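Local coordinates for vascular protein tyrosine phosphatase 1 (Rattus norvegicus, PDB 3I36) that probably hydrolyses phosphotyrosine in target proteins to tyrosine and phosphate, the work of the cytoplasmic receptor-type phosphatase domain captured here, at residues Y99-Y104 against A116-L121. Numbering follows the deposited sequence.
Sequences YINANY and ATQGPL
The open end of the antiparallel hairpin 102-105/114-117, part of the mixed sheet of the tyrosine phosphatase domain, is where Asn103 and Ala116 form a hydrogen-bonded pair: Asn103 N to Ala116 O and Ala116 N to Asn103 O are both 2.8 Å, the former lying in the carbonyl plane. Ala102 and Thr117 follow as a non-hydrogen-bonded pair, packed tightly with CB to CB at 3.5 Å. Where the chain turns at Asn101, centre of an inverse gamma turn, the ladder gives way to a side-chain bond. With chi1 at -170°, the Thr117 hydroxyl points away from its own N and OG1 donates to Asn101 O at 2.6 Å, 35° out of the carbonyl plane; Gln118 N adds a weak 3.3 Å bond to Asn101 O. Beyond it the amides of Asn101 and Gln118 stack, planes 20° apart, with Gln118 OE1 3.3 Å from Asn101 CB. Gln118 OE1 accepts from Arg75 N and NE2 donates to Lys73 O; Asn101 ND2 donates to Val79 O and Asn74 OD1, while OD1 accepts from Arg283 NH1. Replacing Gln118 by alanine would probably leave Arg75 N and Lys73 O without these partners and the Asn101 amide without its stacking mate. The Gln118 side chain comes within about 5 Å of Gly247, in the loop that probably binds substrate. Met131 of helix 125-134 packs on Ile100, Ala102 and Thr117; strand 240-243 pairs with 114-117 through Val242, and 102-104 also bonds to Ser85 and Val87.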
loop_
_atom_site.group_PDB
_atom_site.type_symbol
_atom_site.label_atom_id
_atom_site.label_comp_id
_atom_site.label_asym_id
_atom_site.label_seq_id
_atom_site.Cartn_x
_atom_site.Cartn_y
_atom_site.Cartn_z
ATOM N N TYR A 99 5.431 -5.537 -17.261
ATOM C CA TYR A 99 5.191 -6.230 -16.011
ATOM C C TYR A 99 5.839 -5.566 -14.827
ATOM O O TYR A 99 7.027 -5.236 -14.843
ATOM C CB TYR A 99 5.659 -7.681 -16.054
ATOM C CG TYR A 99 5.329 -8.347 -14.758
ATOM C CD1 TYR A 99 4.052 -8.851 -14.531
ATOM C CD2 TYR A 99 6.262 -8.417 -13.730
ATOM C CE1 TYR A 99 3.717 -9.427 -13.326
ATOM C CE2 TYR A 99 5.940 -9.010 -12.512
ATOM C CZ TYR A 99 4.655 -9.508 -12.324
ATOM O OH TYR A 99 4.312 -10.081 -11.134
ATOM N N ILE A 100 5.042 -5.401 -13.782
ATOM C CA ILE A 100 5.578 -5.045 -12.488
ATOM C C ILE A 100 4.681 -5.684 -11.454
ATOM O O ILE A 100 3.467 -5.838 -11.661
ATOM C CB ILE A 100 5.632 -3.525 -12.287
ATOM C CG1 ILE A 100 6.273 -3.193 -10.924
ATOM C CG2 ILE A 100 4.221 -2.943 -12.429
ATOM C CD1 ILE A 100 6.827 -1.770 -10.834
ATOM N N ASN A 101 5.279 -6.097 -10.351
ATOM C CA ASN A 101 4.508 -6.719 -9.309
ATOM C C ASN A 101 3.784 -5.632 -8.541
ATOM O O ASN A 101 4.307 -5.087 -7.569
ATOM C CB ASN A 101 5.388 -7.525 -8.375
ATOM C CG ASN A 101 4.566 -8.397 -7.463
ATOM O OD1 ASN A 101 3.631 -7.913 -6.817
ATOM N ND2 ASN A 101 4.877 -9.690 -7.427
ATOM N N ALA A 102 2.597 -5.300 -9.028
ATOM C CA ALA A 102 1.817 -4.186 -8.510
ATOM C C ALA A 102 0.401 -4.342 -9.012
ATOM O O ALA A 102 0.169 -4.831 -10.123
ATOM C CB ALA A 102 2.394 -2.848 -8.992
ATOM N N ASN A 103 -0.555 -3.913 -8.199
ATOM C CA ASN A 103 -1.945 -3.913 -8.622
ATOM C C ASN A 103 -2.584 -2.612 -8.212
ATOM O O ASN A 103 -2.246 -2.054 -7.169
ATOM C CB ASN A 103 -2.724 -5.030 -7.934
ATOM C CG ASN A 103 -2.236 -6.387 -8.330
ATOM O OD1 ASN A 103 -2.684 -6.964 -9.331
ATOM N ND2 ASN A 103 -1.314 -6.909 -7.555
ATOM N N TYR A 104 -3.529 -2.159 -9.023
ATOM C CA TYR A 104 -4.372 -1.047 -8.634
ATOM C C TYR A 104 -5.267 -1.545 -7.530
ATOM O O TYR A 104 -5.874 -2.598 -7.652
ATOM C CB TYR A 104 -5.234 -0.605 -9.797
ATOM C CG TYR A 104 -4.432 -0.110 -10.954
ATOM C CD1 TYR A 104 -3.868 1.158 -10.942
ATOM C CD2 TYR A 104 -4.237 -0.911 -12.069
ATOM C CE1 TYR A 104 -3.119 1.613 -12.026
ATOM C CE2 TYR A 104 -3.509 -0.471 -13.141
ATOM C CZ TYR A 104 -2.953 0.791 -13.120
ATOM O OH TYR A 104 -2.218 1.208 -14.203
ATOM N N ALA A 116 -0.810 -0.940 -5.057
ATOM C CA ALA A 116 -0.065 -1.700 -4.072
ATOM C C ALA A 116 1.022 -2.438 -4.828
ATOM O O ALA A 116 0.762 -3.116 -5.816
ATOM C CB ALA A 116 -0.966 -2.689 -3.340
ATOM N N THR A 117 2.246 -2.302 -4.363
ATOM C CA THR A 117 3.340 -2.948 -5.046
ATOM C C THR A 117 4.343 -3.447 -4.028
ATOM O O THR A 117 4.315 -3.039 -2.870
ATOM C CB THR A 117 4.000 -1.982 -6.051
ATOM O OG1 THR A 117 4.914 -2.708 -6.875
ATOM C CG2 THR A 117 4.746 -0.863 -5.323
ATOM N N GLN A 118 5.226 -4.339 -4.459
ATOM C CA GLN A 118 6.250 -4.856 -3.582
ATOM C C GLN A 118 7.368 -3.831 -3.457
ATOM O O GLN A 118 7.501 -2.930 -4.291
ATOM C CB GLN A 118 6.825 -6.125 -4.184
ATOM C CG GLN A 118 7.581 -5.844 -5.463
ATOM C CD GLN A 118 8.027 -7.106 -6.172
ATOM O OE1 GLN A 118 7.518 -8.198 -5.911
ATOM N NE2 GLN A 118 8.962 -6.956 -7.095
ATOM N N GLY A 119 8.184 -3.973 -2.425
ATOM C CA GLY A 119 9.389 -3.170 -2.346
ATOM C C GLY A 119 10.215 -3.614 -3.533
ATOM O O GLY A 119 10.415 -4.815 -3.731
ATOM N N PRO A 120 10.678 -2.659 -4.347
ATOM C CA PRO A 120 11.297 -3.104 -5.592
ATOM C C PRO A 120 12.630 -3.792 -5.364
ATOM O O PRO A 120 13.291 -3.612 -4.340
ATOM C CB PRO A 120 11.514 -1.798 -6.359
ATOM C CG PRO A 120 11.524 -0.742 -5.294
ATOM C CD PRO A 120 10.497 -1.199 -4.326
ATOM N N LEU A 121 13.010 -4.573 -6.360
ATOM C CA LEU A 121 14.257 -5.339 -6.342
ATOM C C LEU A 121 15.303 -4.600 -7.145
ATOM O O LEU A 121 14.973 -3.686 -7.894
ATOM C CB LEU A 121 14.001 -6.683 -7.007
ATOM C CG LEU A 121 12.989 -7.561 -6.261
ATOM C CD1 LEU A 121 12.295 -8.504 -7.231
ATOM C CD2 LEU A 121 13.686 -8.340 -5.144
#